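Local coordinates for protein glycoside Hydrolase (PDB 5T99) that probably hydrolyses galactoside bonds as a family 2 glycoside hydrolase in an agarose-using pathway of a human gut bacterium, and binds the sugar mimic d-galacto-isofagomine, at residues A[111-116]-A[152-157]; A[215-220]-A[238-243]; A[289-294]-A[443-448]; A[534-539]-A[669-674]. One frame throughout, in Å; residues are numbered along the deposited sequence.

Interaction 1. Residues A[111-116]-A[152-157]; sequences MSEAKV and QLTPRD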
loop_
_atom_site.group_PDB
_atom_site.type_symbol
_atom_site.label_atom_id
_atom_site.label_comp_id
_atom_site.label_asym_id
_atom_site.label_seq_id
_atom_site.Cartn_x
_atom_site.Cartn_y
_atom_site.Cartn_z
ATOM N N MET A 111 -6.311 6.809 13.916
ATOM C CA MET A 111 -6.614 5.430 14.280
ATOM C C MET A 111 -6.651 5.267 15.802
ATOM O O MET A 111 -5.616 5.437 16.453
ATOM C CB MET A 111 -5.529 4.526 13.689
ATOM C CG MET A 111 -5.815 3.037 13.773
ATOM S SD MET A 111 -7.172 2.503 12.712
ATOM C CE MET A 111 -6.391 2.638 11.093
ATOM N N SER A 112 -7.801 4.983 16.412
ATOM C CA SER A 112 -9.147 5.083 15.844
ATOM C C SER A 112 -10.011 5.691 16.945
ATOM O O SER A 112 -9.474 6.061 17.995
ATOM C CB SER A 112 -9.671 3.710 15.392
ATOM O OG SER A 112 -9.457 2.706 16.363
ATOM N N GLU A 113 -11.318 5.838 16.704
ATOM C CA GLU A 113 -12.248 6.417 17.680
ATOM C C GLU A 113 -11.804 7.803 18.088
ATOM O O GLU A 113 -11.396 8.035 19.233
ATOM C CB GLU A 113 -12.368 5.517 18.900
ATOM C CG GLU A 113 -12.949 4.157 18.590
ATOM C CD GLU A 113 -14.388 4.017 19.035
ATOM O OE1 GLU A 113 -14.718 2.910 19.509
ATOM O OE2 GLU A 113 -15.184 4.980 18.917
ATOM N N ALA A 114 -11.849 8.714 17.124
ATOM C CA ALA A 114 -11.395 10.074 17.346
ATOM C C ALA A 114 -12.504 10.955 17.915
ATOM O O ALA A 114 -13.666 10.859 17.504
ATOM C CB ALA A 114 -10.856 10.678 16.058
ATOM N N LYS A 115 -12.124 11.792 18.878
ATOM C CA LYS A 115 -12.888 12.976 19.252
ATOM C C LYS A 115 -11.970 14.191 19.065
ATOM O O LYS A 115 -10.769 14.097 19.335
ATOM C CB LYS A 115 -13.348 12.878 20.700
ATOM C CG LYS A 115 -14.387 11.798 20.965
ATOM C CD LYS A 115 -15.018 11.999 22.336
ATOM C CE LYS A 115 -16.093 10.972 22.643
ATOM N NZ LYS A 115 -15.489 9.662 22.998
ATOM N N VAL A 116 -12.525 15.311 18.594
ATOM C CA VAL A 116 -11.734 16.525 18.347
ATOM C C VAL A 116 -12.394 17.758 18.959
ATOM O O VAL A 116 -13.609 17.941 18.843
ATOM C CB VAL A 116 -11.475 16.763 16.835
ATOM C CG1 VAL A 116 -10.580 17.981 16.616
ATOM C CG2 VAL A 116 -10.850 15.524 16.198
ATOM N N GLN A 152 -8.486 13.336 20.883
ATOM C CA GLN A 152 -8.424 12.117 21.689
ATOM C C GLN A 152 -8.786 10.918 20.816
ATOM O O GLN A 152 -9.840 10.905 20.165
ATOM C CB GLN A 152 -9.384 12.187 22.882
ATOM C CG GLN A 152 -9.309 10.985 23.825
ATOM C CD GLN A 152 -10.601 10.727 24.607
ATOM O OE1 GLN A 152 -11.710 10.884 24.093
ATOM N NE2 GLN A 152 -10.451 10.294 25.846
ATOM N N LEU A 153 -7.909 9.921 20.825
ATOM C CA LEU A 153 -8.152 8.656 20.170
ATOM C C LEU A 153 -8.375 7.582 21.234
ATOM O O LEU A 153 -7.581 7.473 22.165
ATOM C CB LEU A 153 -6.945 8.302 19.301
ATOM C CG LEU A 153 -6.596 9.341 18.229
ATOM C CD1 LEU A 153 -5.298 8.960 17.540
ATOM C CD2 LEU A 153 -7.710 9.488 17.211
ATOM N N THR A 154 -9.440 6.792 21.101
ATOM C CA THR A 154 -9.700 5.693 22.040
ATOM C C THR A 154 -9.816 4.361 21.308
ATOM O O THR A 154 -10.877 3.727 21.338
ATOM C CB THR A 154 -10.939 5.960 22.941
ATOM O OG1 THR A 154 -12.080 6.287 22.144
ATOM C CG2 THR A 154 -10.665 7.111 23.905
ATOM N N PRO A 155 -8.721 3.920 20.649
ATOM C CA PRO A 155 -8.772 2.626 19.970
ATOM C C PRO A 155 -9.030 1.483 20.949
ATOM O O PRO A 155 -8.443 1.457 22.038
ATOM C CB PRO A 155 -7.379 2.492 19.342
ATOM C CG PRO A 155 -6.510 3.398 20.148
ATOM C CD PRO A 155 -7.398 4.548 20.500
ATOM N N ARG A 156 -9.901 0.561 20.548
ATOM C CA ARG A 156 -10.329 -0.551 21.388
ATOM C C ARG A 156 -9.579 -1.818 21.036
ATOM O O ARG A 156 -9.133 -1.992 19.903
ATOM C CB ARG A 156 -11.820 -0.802 21.195
ATOM C CG ARG A 156 -12.700 0.384 21.536
ATOM C CD ARG A 156 -14.163 -0.017 21.480
ATOM N NE ARG A 156 -15.064 1.131 21.573
ATOM C CZ ARG A 156 -16.394 1.059 21.516
ATOM N NH1 ARG A 156 -17.002 -0.121 21.372
ATOM N NH2 ARG A 156 -17.125 2.173 21.609
ATOM N N ASP A 157 -9.455 -2.717 22.009
ATOM C CA ASP A 157 -8.899 -4.033 21.737
ATOM C C ASP A 157 -9.949 -4.798 20.939
ATOM O O ASP A 157 -11.138 -4.498 21.021
ATOM C CB ASP A 157 -8.500 -4.788 23.029
ATOM C CG ASP A 157 -7.431 -5.894 22.779
ATOM O OD1 ASP A 157 -7.131 -6.253 21.608
ATOM O OD2 ASP A 157 -6.877 -6.414 23.775
HETATM O O HOH W 1 -11.331 0.930 17.952
HETATM O O HOH W 2 -14.000 8.258 20.883
#
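Ala114 and Leu153 form the tight end of this antiparallel pairing, facing each other as a non-hydrogen-bonded pair with Ala114 CB 3.6 Å from Leu153 CD2. The first two torsions of Leu153 (chi1 -58°, chi2 174°) together put CD2 against the alanine and CD1 near Met111 O. The backbones are stitched together beside them: Lys115 N gives a bond of 2.8 Å to Gln152 O, Gln152 N one of 2.9 Å to Lys115 O, and Thr154 N one of 3.0 Å to Glu113 O. On the other face of the sheet the packing is looser. There the side chains of Lys115 and Gln152 run side by side in the same direction without a direct bond, and a water takes a hydrogen bond from Lys115 NZ while also meeting Thr154 OG1 and, weakly, Glu113 O. A second water links Ser112 OG to Arg156 N. Beyond the strands the chain bends, with a cis peptide before Ser112 and positive phi and psi at Glu113, whose side chain slants across that of Arg156, carboxylate and guanidinium planes 30° apart. Glu113 OE1 lies over one guanidinium face and makes a salt bridge of 2.7 Å to Arg156 NE. With Glu113 cut back to an alanine, Arg156 NE would probably lose its charged mate and the guanidinium be freer to swing, though Arg156 NH1 keeps a weak bond to Asn382. Strands 114-118 and 146-153 are neighbours in the six-stranded antiparallel sheet of the sugar-binding domain, the jelly-roll beta sandwich characteristic of family 2 glycoside hydrolases.

Interaction 2. Residues A[215-220]-A[238-243]; sequences GKFNIR and VEVAAG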
loop_
_atom_site.group_PDB
_atom_site.type_symbol
_atom_site.label_atom_id
_atom_site.label_comp_id
_atom_site.label_asym_id
_atom_site.label_seq_id
_atom_site.Cartn_x
_atom_site.Cartn_y
_atom_site.Cartn_z
ATOM N N GLY A 215 -24.513 34.940 -5.668
ATOM C CA GLY A 215 -23.483 35.256 -6.658
ATOM C C GLY A 215 -23.458 34.334 -7.868
ATOM O O GLY A 215 -23.950 33.199 -7.817
ATOM N N LYS A 216 -22.905 34.865 -8.964
ATOM C CA LYS A 216 -22.511 34.094 -10.134
ATOM C C LYS A 216 -20.985 34.160 -10.201
ATOM O O LYS A 216 -20.413 35.243 -10.219
ATOM C CB LYS A 216 -23.137 34.666 -11.412
ATOM C CG LYS A 216 -22.732 33.916 -12.688
ATOM C CD LYS A 216 -23.856 33.788 -13.726
ATOM C CE LYS A 216 -23.884 34.931 -14.737
ATOM N NZ LYS A 216 -22.876 34.768 -15.826
ATOM N N PHE A 217 -20.336 32.996 -10.233
ATOM C CA PHE A 217 -18.876 32.912 -10.116
ATOM C C PHE A 217 -18.280 32.235 -11.334
ATOM O O PHE A 217 -18.839 31.262 -11.837
ATOM C CB PHE A 217 -18.498 32.163 -8.845
ATOM C CG PHE A 217 -19.198 32.679 -7.614
ATOM C CD1 PHE A 217 -18.857 33.908 -7.071
ATOM C CD2 PHE A 217 -20.216 31.950 -7.012
ATOM C CE1 PHE A 217 -19.500 34.394 -5.944
ATOM C CE2 PHE A 217 -20.869 32.434 -5.884
ATOM C CZ PHE A 217 -20.504 33.655 -5.350
ATOM N N ASN A 218 -17.157 32.765 -11.813
ATOM C CA ASN A 218 -16.463 32.185 -12.961
ATOM C C ASN A 218 -15.442 31.153 -12.505
ATOM O O ASN A 218 -14.860 31.276 -11.434
ATOM C CB ASN A 218 -15.799 33.273 -13.820
ATOM C CG ASN A 218 -16.809 34.079 -14.628
ATOM O OD1 ASN A 218 -17.881 33.593 -14.975
ATOM N ND2 ASN A 218 -16.462 35.318 -14.938
ATOM N N ILE A 219 -15.251 30.135 -13.334
ATOM C CA ILE A 219 -14.348 29.034 -13.043
ATOM C C ILE A 219 -13.382 28.912 -14.205
ATOM O O ILE A 219 -13.821 28.859 -15.346
ATOM C CB ILE A 219 -15.107 27.697 -12.902
ATOM C CG1 ILE A 219 -16.158 27.780 -11.787
ATOM C CG2 ILE A 219 -14.142 26.543 -12.626
ATOM C CD1 ILE A 219 -17.246 26.735 -11.900
ATOM N N ARG A 220 -12.082 28.866 -13.907
ATOM C CA ARG A 220 -11.055 28.649 -14.914
ATOM C C ARG A 220 -10.256 27.395 -14.605
ATOM O O ARG A 220 -9.464 27.370 -13.655
ATOM C CB ARG A 220 -10.111 29.837 -14.997
ATOM C CG ARG A 220 -9.174 29.767 -16.187
ATOM C CD ARG A 220 -8.086 30.816 -16.098
ATOM N NE ARG A 220 -8.654 32.163 -16.066
ATOM C CZ ARG A 220 -7.987 33.263 -15.715
ATOM N NH1 ARG A 220 -6.703 33.208 -15.366
ATOM N NH2 ARG A 220 -8.616 34.435 -15.714
ATOM N N VAL A 238 -20.921 29.105 -12.284
ATOM C CA VAL A 238 -21.992 28.582 -11.454
ATOM C C VAL A 238 -22.653 29.687 -10.625
ATOM O O VAL A 238 -21.972 30.542 -10.071
ATOM C CB VAL A 238 -21.457 27.433 -10.571
ATOM C CG1 VAL A 238 -20.429 27.939 -9.562
ATOM C CG2 VAL A 238 -22.600 26.693 -9.888
ATOM N N GLU A 239 -23.987 29.679 -10.594
ATOM C CA GLU A 239 -24.773 30.501 -9.664
ATOM C C GLU A 239 -25.005 29.727 -8.373
ATOM O O GLU A 239 -25.518 28.615 -8.395
ATOM C CB GLU A 239 -26.139 30.869 -10.246
ATOM C CG GLU A 239 -26.115 31.942 -11.326
ATOM C CD GLU A 239 -27.367 32.815 -11.314
ATOM O OE1 GLU A 239 -28.160 32.729 -12.281
ATOM O OE2 GLU A 239 -27.557 33.576 -10.331
ATOM N N VAL A 240 -24.632 30.333 -7.254
ATOM C CA VAL A 240 -24.832 29.743 -5.944
ATOM C C VAL A 240 -25.431 30.804 -5.034
ATOM O O VAL A 240 -24.874 31.895 -4.896
ATOM C CB VAL A 240 -23.501 29.253 -5.342
ATOM C CG1 VAL A 240 -23.753 28.360 -4.138
ATOM C CG2 VAL A 240 -22.659 28.524 -6.392
ATOM N N ALA A 241 -26.568 30.486 -4.421
ATOM C CA ALA A 241 -27.200 31.382 -3.450
ATOM C C ALA A 241 -26.418 31.430 -2.143
ATOM O O ALA A 241 -25.603 30.537 -1.852
ATOM C CB ALA A 241 -28.635 30.956 -3.182
ATOM N N ALA A 242 -26.686 32.476 -1.359
ATOM C CA ALA A 242 -26.020 32.695 -0.076
ATOM C C ALA A 242 -26.259 31.527 0.854
ATOM O O ALA A 242 -27.383 31.036 0.964
ATOM C CB ALA A 242 -26.523 33.968 0.578
ATOM N N GLY A 243 -25.182 31.069 1.486
ATOM C CA GLY A 243 -25.221 29.942 2.401
ATOM C C GLY A 243 -25.276 28.572 1.750
ATOM O O GLY A 243 -25.226 27.567 2.466
#
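Phe217 leans across the strand border toward Val238 and Val240. Its CB lies 4.0 Å from Val238 O; with CG anti to the carbonyl carbon (chi1 -50°), the ring swings back along its own strand. CD2 passes 3.8 Å from Val238 O, and CE2 goes on to Val240, 4.2 Å from its CB. The ring face lies against Gly215 C, and a CB on Gly215 would run into Phe217 CZ at the ring's tip. The strands 215-224 and 230-240 form an antiparallel hairpin in the second domain, probably the immunoglobulin-like beta sandwich usual in family 2 enzymes. Two hydrogen-bonded pairs hold them: Gly215 with Val240, and Phe217 with Val238, where both N to O distances are 3.0 Å. Between these pairs Lys216 and Glu239 meet on the opposite face through aliphatic carbons, Lys216 CD 3.8 Å from Glu239 CG, while Lys216 NZ and Glu239 OE1 stay 6.7 Å apart. On the Phe217 face, the side chains of Ile219 and Val238 cross obliquely, Ile219 CD1 4.1 Å from Val238 CG1, and Val207 and Thr248 of the facing strands pack against Val238.

Interaction 3. Residues A[289-294]-A[443-448]; sequences GIRKIC and PTRPST. With EDO (1,2-ethanediol), chain J.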
loop_
_atom_site.group_PDB
_atom_site.type_symbol
_atom_site.label_atom_id
_atom_site.label_comp_id
_atom_site.label_asym_id
_atom_site.label_seq_id
_atom_site.Cartn_x
_atom_site.Cartn_y
_atom_site.Cartn_z
ATOM N N GLY A 289 -5.362 11.369 -14.627
ATOM C CA GLY A 289 -4.842 10.712 -15.808
ATOM C C GLY A 289 -5.926 10.466 -16.842
ATOM O O GLY A 289 -7.127 10.569 -16.547
ATOM N N ILE A 290 -5.482 10.134 -18.052
ATOM C CA ILE A 290 -6.360 9.903 -19.183
ATOM C C ILE A 290 -6.243 8.446 -19.634
ATOM O O ILE A 290 -5.282 8.051 -20.308
ATOM C CB ILE A 290 -6.049 10.877 -20.342
ATOM C CG1 ILE A 290 -6.136 12.328 -19.843
ATOM C CG2 ILE A 290 -6.996 10.640 -21.514
ATOM C CD1 ILE A 290 -5.943 13.399 -20.911
ATOM N N ARG A 291 -7.233 7.653 -19.246
ATOM C CA ARG A 291 -7.323 6.256 -19.649
ATOM C C ARG A 291 -8.779 5.846 -19.609
ATOM O O ARG A 291 -9.556 6.403 -18.827
ATOM C CB ARG A 291 -6.442 5.342 -18.759
ATOM C CG ARG A 291 -7.068 4.748 -17.490
ATOM C CD ARG A 291 -7.276 5.792 -16.424
ATOM N NE ARG A 291 -7.959 5.268 -15.232
ATOM C CZ ARG A 291 -9.287 5.233 -15.038
ATOM N NH1 ARG A 291 -9.760 4.761 -13.891
ATOM N NH2 ARG A 291 -10.154 5.658 -15.966
ATOM N N LYS A 292 -9.133 4.898 -20.471
ATOM C CA LYS A 292 -10.455 4.283 -20.458
ATOM C C LYS A 292 -10.361 2.878 -19.864
ATOM O O LYS A 292 -9.329 2.190 -19.991
ATOM C CB LYS A 292 -11.108 4.242 -21.851
ATOM C CG LYS A 292 -10.383 3.429 -22.917
ATOM C CD LYS A 292 -11.033 3.627 -24.285
ATOM C CE LYS A 292 -10.272 2.939 -25.416
ATOM N NZ LYS A 292 -10.350 3.681 -26.707
ATOM N N ILE A 293 -11.433 2.487 -19.179
ATOM C CA ILE A 293 -11.562 1.137 -18.651
ATOM C C ILE A 293 -12.910 0.571 -19.043
ATOM O O ILE A 293 -13.875 1.290 -19.250
ATOM C CB ILE A 293 -11.354 1.052 -17.119
ATOM C CG1 ILE A 293 -12.294 2.000 -16.362
ATOM C CG2 ILE A 293 -9.892 1.315 -16.771
ATOM C CD1 ILE A 293 -12.537 1.584 -14.931
ATOM N N CYS A 294 -12.956 -0.741 -19.126
ATOM C CA CYS A 294 -14.115 -1.435 -19.649
ATOM C C CYS A 294 -14.020 -2.881 -19.173
ATOM O O CYS A 294 -12.925 -3.403 -19.006
ATOM C CB CYS A 294 -14.096 -1.357 -21.183
ATOM S SG CYS A 294 -15.676 -1.715 -21.948
ATOM N N PRO A 443 -20.182 5.948 -11.378
ATOM C CA PRO A 443 -20.454 4.885 -12.356
ATOM C C PRO A 443 -19.318 4.613 -13.348
ATOM O O PRO A 443 -19.461 3.700 -14.149
ATOM C CB PRO A 443 -21.693 5.392 -13.092
ATOM C CG PRO A 443 -21.605 6.871 -12.977
ATOM C CD PRO A 443 -20.995 7.151 -11.636
ATOM N N THR A 444 -18.211 5.366 -13.286
ATOM C CA THR A 444 -17.067 5.160 -14.203
ATOM C C THR A 444 -16.131 4.016 -13.797
ATOM O O THR A 444 -15.129 3.762 -14.486
ATOM C CB THR A 444 -16.197 6.434 -14.358
ATOM O OG1 THR A 444 -15.395 6.623 -13.189
ATOM C CG2 THR A 444 -17.064 7.664 -14.606
ATOM N N ARG A 445 -16.436 3.363 -12.674
ATOM C CA ARG A 445 -15.644 2.259 -12.151
ATOM C C ARG A 445 -16.579 1.213 -11.568
ATOM O O ARG A 445 -17.521 1.569 -10.862
ATOM C CB ARG A 445 -14.720 2.753 -11.044
ATOM C CG ARG A 445 -13.601 3.679 -11.503
ATOM C CD ARG A 445 -12.737 4.079 -10.316
ATOM N NE ARG A 445 -11.711 5.067 -10.647
ATOM C CZ ARG A 445 -11.902 6.379 -10.783
ATOM N NH1 ARG A 445 -13.101 6.932 -10.636
ATOM N NH2 ARG A 445 -10.861 7.156 -11.086
ATOM N N PRO A 446 -16.331 -0.076 -11.858
ATOM C CA PRO A 446 -17.206 -1.125 -11.327
ATOM C C PRO A 446 -17.047 -1.386 -9.839
ATOM O O PRO A 446 -15.975 -1.151 -9.281
ATOM C CB PRO A 446 -16.782 -2.366 -12.115
ATOM C CG PRO A 446 -15.387 -2.083 -12.529
ATOM C CD PRO A 446 -15.385 -0.629 -12.851
ATOM N N SER A 447 -18.126 -1.860 -9.213
ATOM C CA SER A 447 -18.077 -2.383 -7.856
ATOM C C SER A 447 -17.613 -3.834 -7.881
ATOM O O SER A 447 -17.792 -4.548 -8.864
ATOM C CB SER A 447 -19.456 -2.310 -7.214
ATOM O OG SER A 447 -20.398 -3.101 -7.919
ATOM N N THR A 448 -17.033 -4.271 -6.775
ATOM C CA THR A 448 -16.615 -5.652 -6.618
ATOM C C THR A 448 -16.659 -6.024 -5.137
ATOM O O THR A 448 -16.999 -5.193 -4.283
ATOM C CB THR A 448 -15.202 -5.858 -7.218
ATOM O OG1 THR A 448 -14.864 -7.253 -7.277
ATOM C CG2 THR A 448 -14.160 -5.109 -6.407
HETATM C C1 EDO J . -10.425 9.442 -13.677
HETATM O O1 EDO J . -11.466 9.883 -12.767
HETATM C C2 EDO J . -9.457 10.566 -14.065
HETATM O O2 EDO J . -8.106 10.320 -13.617
HETATM O O HOH W 3 -12.486 5.452 -14.453
#
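The backbones of Ile293 and Arg445 stay well apart, their CA atoms 7.8 Å from each other, and no direct hydrogen bond joins the two segments. They meet at the base of the TIM barrel, where segment 443-448 leads into barrel strand 447-451 and segment 289-294 comes in from the preceding beta domain to begin the short antiparallel strands 293-296 and 299-302. Ile293 CG1 sits between its backbone N and carbonyl carbon (chi1 55°), and CD1 rests against Thr444 O at 3.4 Å while packing on the carbons Pro446 CD and Arg445 CG, each 4.2 Å away. Alongside, the two arginines cross at about a right angle, Arg291 NH1 lying 3.8 Å from Arg445 NE with the guanidinium planes turned 60° apart. These like charges are probably tolerated because carbonyls and a carboxylate surround them. Arg291 NE bonds Pro407 O; Arg445 gives bonds to Val409 O, His406 O and Arg404 O, and its NH1 makes a salt bridge to Asp442, which also receives Thr444 OG1. A water bridges the segments, accepting from Arg291 NH2 at 2.8 Å, in the plane of that guanidinium, and donating to Thr444 O at 3.1 Å. The same water lies over the centre of one face of the Arg445 guanidinium. A molecule of 1,2-ethanediol, probably from the crystallisation liquor, lies beside the two arginines, with C1 over a face of the Arg291 guanidinium. Its O2 accepts from Gly289 N at 3.1 Å, and its O1 takes a weak bond of 3.3 Å from Arg445 NH2.

Interaction 4. Residues A[534-539]-A[669-674]; sequences PDIEFH and NTFQSK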
loop_
_atom_site.group_PDB
_atom_site.type_symbol
_atom_site.label_atom_id
_atom_site.label_comp_id
_atom_site.label_asym_id
_atom_site.label_seq_id
_atom_site.Cartn_x
_atom_site.Cartn_y
_atom_site.Cartn_z
ATOM N N PRO A 534 1.640 -21.187 -4.996
ATOM C CA PRO A 534 1.380 -20.376 -6.198
ATOM C C PRO A 534 1.165 -21.176 -7.490
ATOM O O PRO A 534 0.390 -20.745 -8.361
ATOM C CB PRO A 534 2.640 -19.510 -6.309
ATOM C CG PRO A 534 3.105 -19.352 -4.906
ATOM C CD PRO A 534 2.777 -20.652 -4.216
ATOM N N ASP A 535 1.842 -22.321 -7.596
ATOM C CA ASP A 535 1.765 -23.204 -8.776
ATOM C C ASP A 535 0.307 -23.594 -9.089
ATOM O O ASP A 535 -0.075 -23.702 -10.257
ATOM C CB ASP A 535 2.589 -24.507 -8.577
ATOM C CG ASP A 535 3.969 -24.273 -7.943
ATOM O OD1 ASP A 535 4.984 -24.835 -8.427
ATOM O OD2 ASP A 535 4.035 -23.548 -6.931
ATOM N N ILE A 536 -0.480 -23.816 -8.032
ATOM C CA ILE A 536 -1.895 -24.190 -8.149
ATOM C C ILE A 536 -2.718 -23.049 -8.764
ATOM O O ILE A 536 -3.560 -23.299 -9.634
ATOM C CB ILE A 536 -2.486 -24.618 -6.769
ATOM C CG1 ILE A 536 -1.869 -25.941 -6.293
ATOM C CG2 ILE A 536 -4.010 -24.723 -6.797
ATOM C CD1 ILE A 536 -2.287 -27.163 -7.097
ATOM N N GLU A 537 -2.483 -21.811 -8.327
ATOM C CA GLU A 537 -3.199 -20.671 -8.923
ATOM C C GLU A 537 -2.813 -20.489 -10.399
ATOM O O GLU A 537 -3.695 -20.340 -11.254
ATOM C CB GLU A 537 -2.965 -19.375 -8.151
ATOM C CG GLU A 537 -3.945 -18.256 -8.506
ATOM C CD GLU A 537 -5.395 -18.565 -8.181
ATOM O OE1 GLU A 537 -5.664 -19.216 -7.142
ATOM O OE2 GLU A 537 -6.264 -18.135 -8.959
ATOM N N PHE A 538 -1.510 -20.535 -10.691
ATOM C CA PHE A 538 -1.024 -20.419 -12.077
ATOM C C PHE A 538 -1.719 -21.426 -12.984
ATOM O O PHE A 538 -2.181 -21.075 -14.074
ATOM C CB PHE A 538 0.501 -20.624 -12.193
ATOM C CG PHE A 538 1.327 -19.662 -11.378
ATOM C CD1 PHE A 538 0.814 -18.435 -10.927
ATOM C CD2 PHE A 538 2.636 -19.981 -11.079
ATOM C CE1 PHE A 538 1.586 -17.581 -10.171
ATOM C CE2 PHE A 538 3.424 -19.120 -10.325
ATOM C CZ PHE A 538 2.902 -17.921 -9.871
ATOM N N HIS A 539 -1.785 -22.671 -12.511
ATOM C CA HIS A 539 -2.428 -23.745 -13.241
ATOM C C HIS A 539 -3.886 -23.416 -13.557
ATOM O O HIS A 539 -4.300 -23.478 -14.718
ATOM C CB HIS A 539 -2.345 -25.050 -12.445
ATOM C CG HIS A 539 -2.907 -26.224 -13.174
ATOM N ND1 HIS A 539 -4.060 -26.866 -12.774
ATOM C CD2 HIS A 539 -2.502 -26.842 -14.305
ATOM C CE1 HIS A 539 -4.324 -27.850 -13.613
ATOM N NE2 HIS A 539 -3.398 -27.853 -14.555
ATOM N N ASN A 669 -3.152 -36.133 -3.920
ATOM C CA ASN A 669 -2.507 -35.361 -2.863
ATOM C C ASN A 669 -1.444 -34.425 -3.439
ATOM O O ASN A 669 -1.459 -33.227 -3.167
ATOM C CB ASN A 669 -1.876 -36.297 -1.820
ATOM C CG ASN A 669 -1.525 -35.583 -0.517
ATOM O OD1 ASN A 669 -0.667 -34.692 -0.484
ATOM N ND2 ASN A 669 -2.182 -35.983 0.568
ATOM N N THR A 670 -0.524 -34.992 -4.217
ATOM C CA THR A 670 0.592 -34.245 -4.814
ATOM C C THR A 670 0.240 -33.626 -6.170
ATOM O O THR A 670 -0.673 -34.090 -6.862
ATOM C CB THR A 670 1.821 -35.149 -5.015
ATOM O OG1 THR A 670 1.477 -36.253 -5.864
ATOM C CG2 THR A 670 2.342 -35.655 -3.669
ATOM N N PHE A 671 0.995 -32.590 -6.539
ATOM C CA PHE A 671 0.824 -31.877 -7.811
ATOM C C PHE A 671 2.136 -31.900 -8.625
ATOM O O PHE A 671 3.214 -31.592 -8.091
ATOM C CB PHE A 671 0.359 -30.434 -7.528
ATOM C CG PHE A 671 0.173 -29.594 -8.765
ATOM C CD1 PHE A 671 -0.834 -29.893 -9.679
ATOM C CD2 PHE A 671 1.008 -28.502 -9.020
ATOM C CE1 PHE A 671 -1.002 -29.129 -10.823
ATOM C CE2 PHE A 671 0.841 -27.733 -10.165
ATOM C CZ PHE A 671 -0.164 -28.048 -11.068
ATOM N N GLN A 672 2.037 -32.289 -9.901
ATOM C CA GLN A 672 3.160 -32.188 -10.839
ATOM C C GLN A 672 3.221 -30.767 -11.425
ATOM O O GLN A 672 2.474 -30.441 -12.350
ATOM C CB GLN A 672 3.038 -33.222 -11.977
ATOM C CG GLN A 672 2.947 -34.689 -11.553
ATOM C CD GLN A 672 4.078 -35.144 -10.639
ATOM O OE1 GLN A 672 3.838 -35.585 -9.515
ATOM N NE2 GLN A 672 5.313 -35.032 -11.111
ATOM N N SER A 673 4.113 -29.932 -10.887
ATOM C CA SER A 673 4.193 -28.513 -11.266
ATOM C C SER A 673 5.154 -28.244 -12.425
ATOM O O SER A 673 6.324 -28.628 -12.385
ATOM C CB SER A 673 4.600 -27.660 -10.060
ATOM O OG SER A 673 4.751 -26.304 -10.434
ATOM N N LYS A 674 4.662 -27.553 -13.447
ATOM C CA LYS A 674 5.523 -27.089 -14.536
ATOM C C LYS A 674 6.227 -25.766 -14.222
ATOM O O LYS A 674 6.922 -25.241 -15.080
ATOM C CB LYS A 674 4.742 -26.975 -15.853
ATOM C CG LYS A 674 3.681 -25.879 -15.949
ATOM C CD LYS A 674 3.096 -25.879 -17.358
ATOM C CE LYS A 674 1.860 -24.995 -17.503
ATOM N NZ LYS A 674 1.011 -25.400 -18.671
#
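Phe671 is the first residue of segment 669-674 to touch the helix, where it lies among Asp535, Ile536 and His539. Its CG is anti to the backbone N (chi1 179°), which sends the ring straight out from the strand to the helix surface. Ile536 CD1 sits over one ring face in a CH-pi contact, 4.0 Å from the centroid and 17° off the normal. The far end of the ring goes to histidine: Phe671 CZ is 3.9 Å from His539 CG, and the phenylalanine edge meets the imidazole face in an edge-to-face pair with planes at 63°. His539 ND1, buried here, has no partner in the model. Phe671 CE2 also touches Asp535 CB at 4.0 Å. With a serine in place of Phe671, Ile536 CD1 and the His539 face are likely to lose their aromatic partner and a gap to open between helix and strand. The contact joins helix 534-543, which follows strand 490-495 and precedes strand 549-552 of the catalytic TIM barrel along the chain, to the small antiparallel pair 657-660 and 670-673 of the DUF4982 region. Two residues on, Ser673 points back to the helix and its OG donates a very short hydrogen bond of 2.5 Å to Asp535 OD1. That oxygen also forms a salt bridge with Arg676, while Ser673 OG accepts from Tyr675 N.

In the fold
The four contacts follow one another along the chain without nesting, and none touches another. Interaction 1 belongs to the N-terminal sugar-binding domain and interaction 2 to the next beta domain, their centres about 38 Å apart. Each is a strand pairing within its own domain. Interactions 3 and 4 instead tie the TIM barrel to its neighbours: 289-294 with 443-448 at the entry from the second domain, 534-539 with 669-674 at the DUF4982 region. Their centres lie about 33 Å apart. Interactions 2 and 4, on opposite sides of the chain's centre, are farthest separated, about 62 Å between centres. Together they trace a multidomain enzyme whose beta domains are fastened round one catalytic barrel.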